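Local coordinates for uncharacterized protein (Mycobacterium avium subsp. paratuberculosis, PDB 4R9Z), which probably hydrolyses fatty acyl-CoA thioesters, as a double hot-dog member of the acyl-CoA thioesterase II family, at residues Pro170-Val184 with Leu232-Ser244. Sequence-based numbering, arbitrary orientation.
Sequences PPARVPMWWRPDGRV and LSDWLFYDRSSPS
M176 and W178 pair with Y238 and L236 through antiparallel backbone bonds. Each pair is joined in both directions; Y238 N to M176 O is nearly straight, at 176°. W177 and F237 form the non-hydrogen-bonded pair between them. Just before strand 176-180, V174 N also hydrogen-bonds to R240 O.

R173, D239 and R240 cluster where the chain leads into strand 176-180. R240 grips V174 O side-on, with NE at 2.8 Å and NH2 at 3.0 Å, and V174 O lies in the guanidinium plane. One carbonyl thus takes two donors and fixes the guanidinium's rotation. M176 SD sits over the centre of one guanidinium face, 3.6 Å from R240 CZ. R173 forms a salt bridge to D239, NH2 to OD1 at 3.2 Å, with the two flat groups turned 74° apart.

The paired strands 176-180 and 236-246 belong to the C-terminal half of the double hot-dog fold. Strands 159-163 and 249-258 continue the pairing beyond them. The side chains of W178 and Y238 reach helix 188-201.

Side chains of W177 and F237 pack on one face, those of W178 and L236 on the other. F237 turns its edge to the face of W177, with planes at 83°; NE1 of W177 bonds to P130 O. P175 CB meets F237 CZ at 3.5 Å. R179 runs extended from CG to NE and lies flat along W235. Its CD stands 3.6 Å from the centroid of the W235 five-membered ring, and its NE forms a salt bridge with E160. W178 lies beside L236, CZ2 to CD1 at 3.5 Å, and its CH2 meets L232 CD2 at 3.8 Å.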
ATOM      1  N   PRO B 170       9.792  19.404  -5.462  1.00 40.08           N
ATOM      2  CA  PRO B 170       8.673  18.460  -5.337  1.00 30.49           C
ATOM      3  C   PRO B 170       7.521  18.810  -6.274  1.00 34.39           C
ATOM      4  O   PRO B 170       7.253  19.998  -6.457  1.00 32.89           O
ATOM      5  CB  PRO B 170       8.261  18.612  -3.873  1.00 21.85           C
ATOM      6  CG  PRO B 170       9.536  18.982  -3.183  1.00 27.38           C
ATOM      7  CD  PRO B 170      10.242  19.898  -4.146  1.00 31.86           C
ATOM      8  N   PRO B 171       6.837  17.799  -6.851  1.00 38.77           N
ATOM      9  CA  PRO B 171       6.940  16.342  -6.651  1.00 35.39           C
ATOM     10  C   PRO B 171       8.205  15.673  -7.212  1.00 31.54           C
ATOM     11  O   PRO B 171       8.337  14.455  -7.091  1.00 32.39           O
ATOM     12  CB  PRO B 171       5.695  15.806  -7.368  1.00 34.42           C
ATOM     13  CG  PRO B 171       5.398  16.800  -8.408  1.00 27.08           C
ATOM     14  CD  PRO B 171       5.823  18.137  -7.867  1.00 29.11           C
ATOM     15  N   ALA B 172       9.080  16.443  -7.853  1.00 30.34           N
ATOM     16  CA  ALA B 172      10.369  15.945  -8.342  1.00 31.97           C
ATOM     17  C   ALA B 172      10.250  14.767  -9.310  1.00 36.13           C
ATOM     18  O   ALA B 172      10.904  13.749  -9.124  1.00 35.99           O
ATOM     19  CB  ALA B 172      11.265  15.561  -7.162  1.00 24.05           C
ATOM     20  N   ARG B 173       9.430  14.903 -10.346  1.00 35.11           N
ATOM     21  CA  ARG B 173       9.315  13.849 -11.351  1.00 39.75           C
ATOM     22  C   ARG B 173      10.649  13.520 -12.021  1.00 47.74           C
ATOM     23  O   ARG B 173      11.280  14.389 -12.624  1.00 50.92           O
ATOM     24  CB  ARG B 173       8.306  14.238 -12.429  1.00 32.28           C
ATOM     25  CG  ARG B 173       6.864  14.184 -12.000  1.00 39.79           C
ATOM     26  CD  ARG B 173       5.968  14.338 -13.212  1.00 63.39           C
ATOM     27  NE  ARG B 173       6.214  13.289 -14.199  1.00 68.72           N
ATOM     28  CZ  ARG B 173       5.992  13.421 -15.503  1.00 74.89           C
ATOM     29  NH1 ARG B 173       5.529  14.568 -15.987  1.00 70.93           N
ATOM     30  NH2 ARG B 173       6.243  12.411 -16.326  1.00 62.06           N
ATOM     31  N   VAL B 174      11.083  12.269 -11.902  1.00 40.72           N
ATOM     32  CA  VAL B 174      12.286  11.818 -12.596  1.00 36.31           C
ATOM     33  C   VAL B 174      11.999  10.491 -13.302  1.00 40.25           C
ATOM     34  O   VAL B 174      12.447   9.432 -12.861  1.00 41.13           O
ATOM     35  CB  VAL B 174      13.484  11.638 -11.641  1.00 34.63           C
ATOM     36  CG1 VAL B 174      14.779  11.539 -12.431  1.00 51.09           C
ATOM     37  CG2 VAL B 174      13.566  12.783 -10.649  1.00 49.39           C
ATOM     38  N   PRO B 175      11.248  10.544 -14.412  1.00 41.80           N
ATOM     39  CA  PRO B 175      10.889   9.325 -15.145  1.00 48.01           C
ATOM     40  C   PRO B 175      12.087   8.726 -15.872  1.00 49.49           C
ATOM     41  O   PRO B 175      13.002   9.458 -16.249  1.00 58.41           O
ATOM     42  CB  PRO B 175       9.825   9.814 -16.130  1.00 42.66           C
ATOM     43  CG  PRO B 175      10.190  11.240 -16.363  1.00 57.67           C
ATOM     44  CD  PRO B 175      10.639  11.740 -15.019  1.00 50.33           C
ATOM     45  N   MET B 176      12.081   7.411 -16.063  1.00 51.77           N
ATOM     46  CA  MET B 176      13.229   6.737 -16.653  1.00 48.86           C
ATOM     47  C   MET B 176      12.813   5.610 -17.592  1.00 48.41           C
ATOM     48  O   MET B 176      11.715   5.057 -17.478  1.00 46.83           O
ATOM     49  CB  MET B 176      14.126   6.166 -15.559  1.00 37.28           C
ATOM     50  CG  MET B 176      13.535   4.941 -14.883  1.00 39.16           C
ATOM     51  SD  MET B 176      14.430   4.418 -13.413  1.00 45.67           S
ATOM     52  CE  MET B 176      16.095   4.279 -14.034  1.00 58.35           C
ATOM     53  N   TRP B 177      13.701   5.280 -18.524  1.00 46.35           N
ATOM     54  CA  TRP B 177      13.562   4.061 -19.302  1.00 46.37           C
ATOM     55  C   TRP B 177      14.424   3.008 -18.638  1.00 43.90           C
ATOM     56  O   TRP B 177      15.536   3.299 -18.209  1.00 45.35           O
ATOM     57  CB  TRP B 177      14.008   4.245 -20.751  1.00 50.03           C
ATOM     58  CG  TRP B 177      13.092   5.051 -21.605  1.00 52.73           C
ATOM     59  CD1 TRP B 177      13.305   6.315 -22.071  1.00 53.83           C
ATOM     60  CD2 TRP B 177      11.810   4.652 -22.097  1.00 47.79           C
ATOM     61  NE1 TRP B 177      12.238   6.724 -22.831  1.00 57.27           N
ATOM     62  CE2 TRP B 177      11.304   5.721 -22.860  1.00 51.47           C
ATOM     63  CE3 TRP B 177      11.041   3.491 -21.968  1.00 49.81           C
ATOM     64  CZ2 TRP B 177      10.065   5.667 -23.489  1.00 52.34           C
ATOM     65  CZ3 TRP B 177       9.812   3.439 -22.594  1.00 42.13           C
ATOM     66  CH2 TRP B 177       9.339   4.517 -23.348  1.00 46.76           C
ATOM     67  N   TRP B 178      13.926   1.783 -18.557  1.00 43.21           N
ATOM     68  CA  TRP B 178      14.744   0.706 -18.026  1.00 44.82           C
ATOM     69  C   TRP B 178      14.405  -0.609 -18.709  1.00 53.97           C
ATOM     70  O   TRP B 178      13.281  -0.818 -19.183  1.00 45.86           O
ATOM     71  CB  TRP B 178      14.564   0.578 -16.509  1.00 48.17           C
ATOM     72  CG  TRP B 178      13.354  -0.200 -16.118  1.00 46.95           C
ATOM     73  CD1 TRP B 178      12.067   0.253 -16.049  1.00 44.84           C
ATOM     74  CD2 TRP B 178      13.314  -1.584 -15.755  1.00 49.92           C
ATOM     75  NE1 TRP B 178      11.230  -0.764 -15.658  1.00 47.79           N
ATOM     76  CE2 TRP B 178      11.971  -1.902 -15.474  1.00 51.74           C
ATOM     77  CE3 TRP B 178      14.286  -2.583 -15.639  1.00 46.50           C
ATOM     78  CZ2 TRP B 178      11.575  -3.180 -15.083  1.00 49.71           C
ATOM     79  CZ3 TRP B 178      13.892  -3.848 -15.253  1.00 45.98           C
ATOM     80  CH2 TRP B 178      12.546  -4.137 -14.979  1.00 44.95           C
ATOM     81  N   ARG B 179      15.404  -1.479 -18.779  1.00 45.12           N
ATOM     82  CA  ARG B 179      15.200  -2.852 -19.197  1.00 49.59           C
ATOM     83  C   ARG B 179      16.240  -3.715 -18.501  1.00 55.19           C
ATOM     84  O   ARG B 179      17.292  -3.212 -18.102  1.00 54.58           O
ATOM     85  CB  ARG B 179      15.307  -2.980 -20.717  1.00 56.36           C
ATOM     86  CG  ARG B 179      16.715  -2.777 -21.255  1.00 59.11           C
ATOM     87  CD  ARG B 179      16.750  -2.920 -22.767  1.00 68.26           C
ATOM     88  NE  ARG B 179      18.070  -2.625 -23.315  1.00 76.95           N
ATOM     89  CZ  ARG B 179      18.411  -2.819 -24.584  1.00 72.13           C
ATOM     90  NH1 ARG B 179      17.526  -3.310 -25.441  1.00 68.31           N
ATOM     91  NH2 ARG B 179      19.635  -2.522 -24.996  1.00 75.50           N
ATOM     92  N   PRO B 180      15.952  -5.014 -18.342  1.00 49.18           N
ATOM     93  CA  PRO B 180      16.970  -5.877 -17.735  1.00 50.56           C
ATOM     94  C   PRO B 180      18.150  -6.066 -18.683  1.00 48.26           C
ATOM     95  O   PRO B 180      17.954  -6.172 -19.897  1.00 49.83           O
ATOM     96  CB  PRO B 180      16.227  -7.197 -17.492  1.00 41.08           C
ATOM     97  CG  PRO B 180      14.769  -6.856 -17.578  1.00 47.53           C
ATOM     98  CD  PRO B 180      14.657  -5.693 -18.506  1.00 41.64           C
ATOM     99  N   ASP B 181      19.356  -6.124 -18.130  1.00 41.56           N
ATOM    100  CA  ASP B 181      20.556  -6.286 -18.940  1.00 55.43           C
ATOM    101  C   ASP B 181      20.842  -7.774 -19.149  1.00 50.72           C
ATOM    102  O   ASP B 181      21.691  -8.359 -18.470  1.00 44.15           O
ATOM    103  CB  ASP B 181      21.751  -5.589 -18.283  1.00 62.08           C
ATOM    104  CG  ASP B 181      22.964  -5.523 -19.197  1.00 68.53           C
ATOM    105  OD1 ASP B 181      22.779  -5.572 -20.433  1.00 60.81           O
ATOM    106  OD2 ASP B 181      24.098  -5.425 -18.682  1.00 62.81           O
ATOM    107  N   GLY B 182      20.122  -8.380 -20.087  1.00 43.90           N
ATOM    108  CA  GLY B 182      20.150  -9.822 -20.264  1.00 49.16           C
ATOM    109  C   GLY B 182      18.763 -10.351 -20.576  1.00 59.50           C
ATOM    110  O   GLY B 182      17.782  -9.603 -20.543  1.00 56.56           O
ATOM    111  N   ARG B 183      18.678 -11.636 -20.902  1.00 61.64           N
ATOM    112  CA  ARG B 183      17.407 -12.231 -21.299  1.00 63.78           C
ATOM    113  C   ARG B 183      16.671 -12.829 -20.094  1.00 63.40           C
ATOM    114  O   ARG B 183      17.293 -13.407 -19.202  1.00 53.58           O
ATOM    115  CB  ARG B 183      17.642 -13.302 -22.368  1.00 69.86           C
ATOM    116  CG  ARG B 183      16.371 -13.895 -22.959  1.00 84.78           C
ATOM    117  CD  ARG B 183      15.605 -12.825 -23.729  1.00 96.93           C
ATOM    118  NE  ARG B 183      16.356 -12.377 -24.901  1.00102.73           N
ATOM    119  CZ  ARG B 183      15.824 -11.758 -25.950  1.00 96.47           C
ATOM    120  NH1 ARG B 183      14.523 -11.497 -25.986  1.00 84.62           N
ATOM    121  NH2 ARG B 183      16.597 -11.394 -26.965  1.00 88.72           N
ATOM    122  N   VAL B 184      15.351 -12.649 -20.056  1.00 62.23           N
ATOM    123  CA  VAL B 184      14.531 -13.169 -18.963  1.00 55.13           C
ATOM    124  C   VAL B 184      13.688 -14.366 -19.419  1.00 59.39           C
ATOM    125  O   VAL B 184      13.089 -14.328 -20.494  1.00 56.88           O
ATOM    126  CB  VAL B 184      13.608 -12.060 -18.394  1.00 63.33           C
ATOM    127  CG1 VAL B 184      12.654 -12.612 -17.337  1.00 56.58           C
ATOM    128  CG2 VAL B 184      14.443 -10.922 -17.824  1.00 59.45           C
ATOM    129  N   LEU B 232       9.534  -7.650 -20.638  1.00 39.64           N
ATOM    130  CA  LEU B 232      10.923  -7.345 -20.310  1.00 45.84           C
ATOM    131  C   LEU B 232      11.872  -7.568 -21.479  1.00 54.31           C
ATOM    132  O   LEU B 232      13.089  -7.559 -21.304  1.00 50.36           O
ATOM    133  CB  LEU B 232      11.388  -8.193 -19.125  1.00 55.44           C
ATOM    134  CG  LEU B 232      10.657  -8.042 -17.792  1.00 58.22           C
ATOM    135  CD1 LEU B 232      11.251  -9.004 -16.780  1.00 51.43           C
ATOM    136  CD2 LEU B 232      10.750  -6.610 -17.287  1.00 43.29           C
ATOM    137  N   SER B 233      11.318  -7.763 -22.671  1.00 59.26           N
ATOM    138  CA  SER B 233      12.133  -7.970 -23.861  1.00 60.13           C
ATOM    139  C   SER B 233      12.341  -6.646 -24.578  1.00 67.06           C
ATOM    140  O   SER B 233      12.887  -6.600 -25.678  1.00 74.91           O
ATOM    141  CB  SER B 233      11.475  -8.978 -24.802  1.00 61.84           C
ATOM    142  OG  SER B 233      10.157  -8.571 -25.128  1.00 58.01           O
ATOM    143  N   ASP B 234      11.912  -5.570 -23.930  1.00 63.35           N
ATOM    144  CA  ASP B 234      12.036  -4.232 -24.479  1.00 59.46           C
ATOM    145  C   ASP B 234      12.080  -3.248 -23.310  1.00 63.92           C
ATOM    146  O   ASP B 234      11.987  -3.659 -22.154  1.00 58.31           O
ATOM    147  CB  ASP B 234      10.869  -3.928 -25.421  1.00 56.82           C
ATOM    148  CG  ASP B 234      11.189  -2.828 -26.414  1.00 66.92           C
ATOM    149  OD1 ASP B 234      12.260  -2.196 -26.291  1.00 62.68           O
ATOM    150  OD2 ASP B 234      10.359  -2.594 -27.318  1.00 61.06           O
ATOM    151  N   TRP B 235      12.255  -1.961 -23.599  1.00 64.24           N
ATOM    152  CA  TRP B 235      12.367  -0.961 -22.537  1.00 65.51           C
ATOM    153  C   TRP B 235      11.043  -0.733 -21.811  1.00 66.41           C
ATOM    154  O   TRP B 235       9.963  -0.927 -22.381  1.00 61.30           O
ATOM    155  CB  TRP B 235      12.879   0.366 -23.098  1.00 55.52           C
ATOM    156  CG  TRP B 235      14.290   0.303 -23.585  1.00 60.34           C
ATOM    157  CD1 TRP B 235      14.713  -0.074 -24.828  1.00 66.42           C
ATOM    158  CD2 TRP B 235      15.471   0.619 -22.838  1.00 54.08           C
ATOM    159  NE1 TRP B 235      16.084  -0.008 -24.902  1.00 58.07           N
ATOM    160  CE2 TRP B 235      16.573   0.414 -23.695  1.00 54.87           C
ATOM    161  CE3 TRP B 235      15.703   1.054 -21.532  1.00 45.48           C
ATOM    162  CZ2 TRP B 235      17.886   0.629 -23.285  1.00 53.75           C
ATOM    163  CZ3 TRP B 235      17.010   1.267 -21.126  1.00 56.12           C
ATOM    164  CH2 TRP B 235      18.085   1.054 -22.002  1.00 60.34           C
ATOM    165  N   LEU B 236      11.141  -0.294 -20.558  1.00 54.76           N
ATOM    166  CA  LEU B 236       9.966   0.022 -19.754  1.00 52.88           C
ATOM    167  C   LEU B 236      10.045   1.446 -19.220  1.00 46.30           C
ATOM    168  O   LEU B 236      11.108   1.900 -18.793  1.00 44.13           O
ATOM    169  CB  LEU B 236       9.827  -0.950 -18.581  1.00 51.65           C
ATOM    170  CG  LEU B 236       9.498  -2.416 -18.851  1.00 45.84           C
ATOM    171  CD1 LEU B 236       9.086  -3.087 -17.558  1.00 45.80           C
ATOM    172  CD2 LEU B 236       8.403  -2.531 -19.890  1.00 58.37           C
ATOM    173  N   PHE B 237       8.910   2.137 -19.232  1.00 41.21           N
ATOM    174  CA  PHE B 237       8.821   3.496 -18.706  1.00 48.24           C
ATOM    175  C   PHE B 237       8.445   3.471 -17.229  1.00 44.05           C
ATOM    176  O   PHE B 237       7.385   2.964 -16.866  1.00 41.70           O
ATOM    177  CB  PHE B 237       7.789   4.301 -19.497  1.00 53.67           C
ATOM    178  CG  PHE B 237       7.795   5.777 -19.197  1.00 59.93           C
ATOM    179  CD1 PHE B 237       7.034   6.293 -18.160  1.00 59.88           C
ATOM    180  CD2 PHE B 237       8.537   6.653 -19.972  1.00 63.76           C
ATOM    181  CE1 PHE B 237       7.031   7.653 -17.889  1.00 61.14           C
ATOM    182  CE2 PHE B 237       8.530   8.013 -19.707  1.00 62.78           C
ATOM    183  CZ  PHE B 237       7.781   8.512 -18.665  1.00 54.82           C
ATOM    184  N   TYR B 238       9.303   4.026 -16.381  1.00 45.97           N
ATOM    185  CA  TYR B 238       9.002   4.093 -14.955  1.00 37.69           C
ATOM    186  C   TYR B 238       8.914   5.535 -14.490  1.00 35.46           C
ATOM    187  O   TYR B 238       9.924   6.165 -14.176  1.00 37.88           O
ATOM    188  CB  TYR B 238      10.057   3.343 -14.141  1.00 33.97           C
ATOM    189  CG  TYR B 238       9.653   3.073 -12.709  1.00 32.37           C
ATOM    190  CD1 TYR B 238       8.316   2.971 -12.352  1.00 35.97           C
ATOM    191  CD2 TYR B 238      10.613   2.887 -11.716  1.00 38.00           C
ATOM    192  CE1 TYR B 238       7.941   2.713 -11.045  1.00 33.37           C
ATOM    193  CE2 TYR B 238      10.249   2.625 -10.404  1.00 29.46           C
ATOM    194  CZ  TYR B 238       8.911   2.539 -10.077  1.00 36.67           C
ATOM    195  OH  TYR B 238       8.539   2.279  -8.777  1.00 42.50           O
ATOM    196  N   ASP B 239       7.689   6.041 -14.428  1.00 35.43           N
ATOM    197  CA  ASP B 239       7.431   7.385 -13.936  1.00 39.16           C
ATOM    198  C   ASP B 239       7.599   7.408 -12.422  1.00 38.31           C
ATOM    199  O   ASP B 239       7.006   6.600 -11.720  1.00 36.77           O
ATOM    200  CB  ASP B 239       6.022   7.823 -14.338  1.00 39.48           C
ATOM    201  CG  ASP B 239       5.892   9.322 -14.463  1.00 42.39           C
ATOM    202  OD1 ASP B 239       6.918  10.020 -14.326  1.00 45.90           O
ATOM    203  OD2 ASP B 239       4.764   9.798 -14.716  1.00 35.42           O
ATOM    204  N   ARG B 240       8.415   8.336 -11.928  1.00 46.08           N
ATOM    205  CA  ARG B 240       8.739   8.409 -10.504  1.00 37.16           C
ATOM    206  C   ARG B 240       8.560   9.822  -9.973  1.00 42.77           C
ATOM    207  O   ARG B 240       8.897  10.793 -10.648  1.00 42.53           O
ATOM    208  CB  ARG B 240      10.182   7.965 -10.249  1.00 33.87           C
ATOM    209  CG  ARG B 240      10.564   6.617 -10.834  1.00 36.65           C
ATOM    210  CD  ARG B 240      12.045   6.305 -10.586  1.00 32.42           C
ATOM    211  NE  ARG B 240      12.933   7.244 -11.264  1.00 37.49           N
ATOM    212  CZ  ARG B 240      14.260   7.251 -11.144  1.00 47.95           C
ATOM    213  NH1 ARG B 240      14.869   6.363 -10.369  1.00 43.46           N
ATOM    214  NH2 ARG B 240      14.982   8.148 -11.804  1.00 45.39           N
ATOM    215  N   SER B 241       8.067   9.933  -8.745  1.00 39.43           N
ATOM    216  CA  SER B 241       7.922  11.231  -8.103  1.00 28.80           C
ATOM    217  C   SER B 241       7.923  11.108  -6.577  1.00 29.57           C
ATOM    218  O   SER B 241       7.830  10.010  -6.038  1.00 32.64           O
ATOM    219  CB  SER B 241       6.650  11.912  -8.601  1.00 24.34           C
ATOM    220  OG  SER B 241       5.509  11.142  -8.283  1.00 33.96           O
ATOM    221  N   SER B 242       8.074  12.235  -5.886  1.00 27.43           N
ATOM    222  CA  SER B 242       7.963  12.268  -4.429  1.00 23.44           C
ATOM    223  C   SER B 242       6.963  13.337  -4.015  1.00 27.40           C
ATOM    224  O   SER B 242       7.337  14.488  -3.803  1.00 28.43           O
ATOM    225  CB  SER B 242       9.319  12.536  -3.776  1.00 30.26           C
ATOM    226  OG  SER B 242       9.252  12.391  -2.367  1.00 28.22           O
ATOM    227  N   PRO B 243       5.683  12.957  -3.897  1.00 31.81           N
ATOM    228  CA  PRO B 243       4.622  13.927  -3.612  1.00 23.64           C
ATOM    229  C   PRO B 243       4.759  14.599  -2.253  1.00 24.72           C
ATOM    230  O   PRO B 243       4.491  15.793  -2.139  1.00 31.42           O
ATOM    231  CB  PRO B 243       3.346  13.081  -3.657  1.00 23.15           C
ATOM    232  CG  PRO B 243       3.721  11.838  -4.387  1.00 33.84           C
ATOM    233  CD  PRO B 243       5.155  11.593  -4.054  1.00 26.89           C
ATOM    234  N   SER B 244       5.185  13.860  -1.238  1.00 21.94           N
ATOM    235  CA  SER B 244       5.134  14.408   0.111  1.00 27.50           C
ATOM    236  C   SER B 244       6.177  13.839   1.061  1.00 24.09           C
ATOM    237  O   SER B 244       6.674  12.732   0.880  1.00 25.51           O
ATOM    238  CB  SER B 244       3.736  14.203   0.699  1.00 21.99           C
ATOM    239  OG  SER B 244       3.319  12.857   0.572  1.00 29.29           O
TER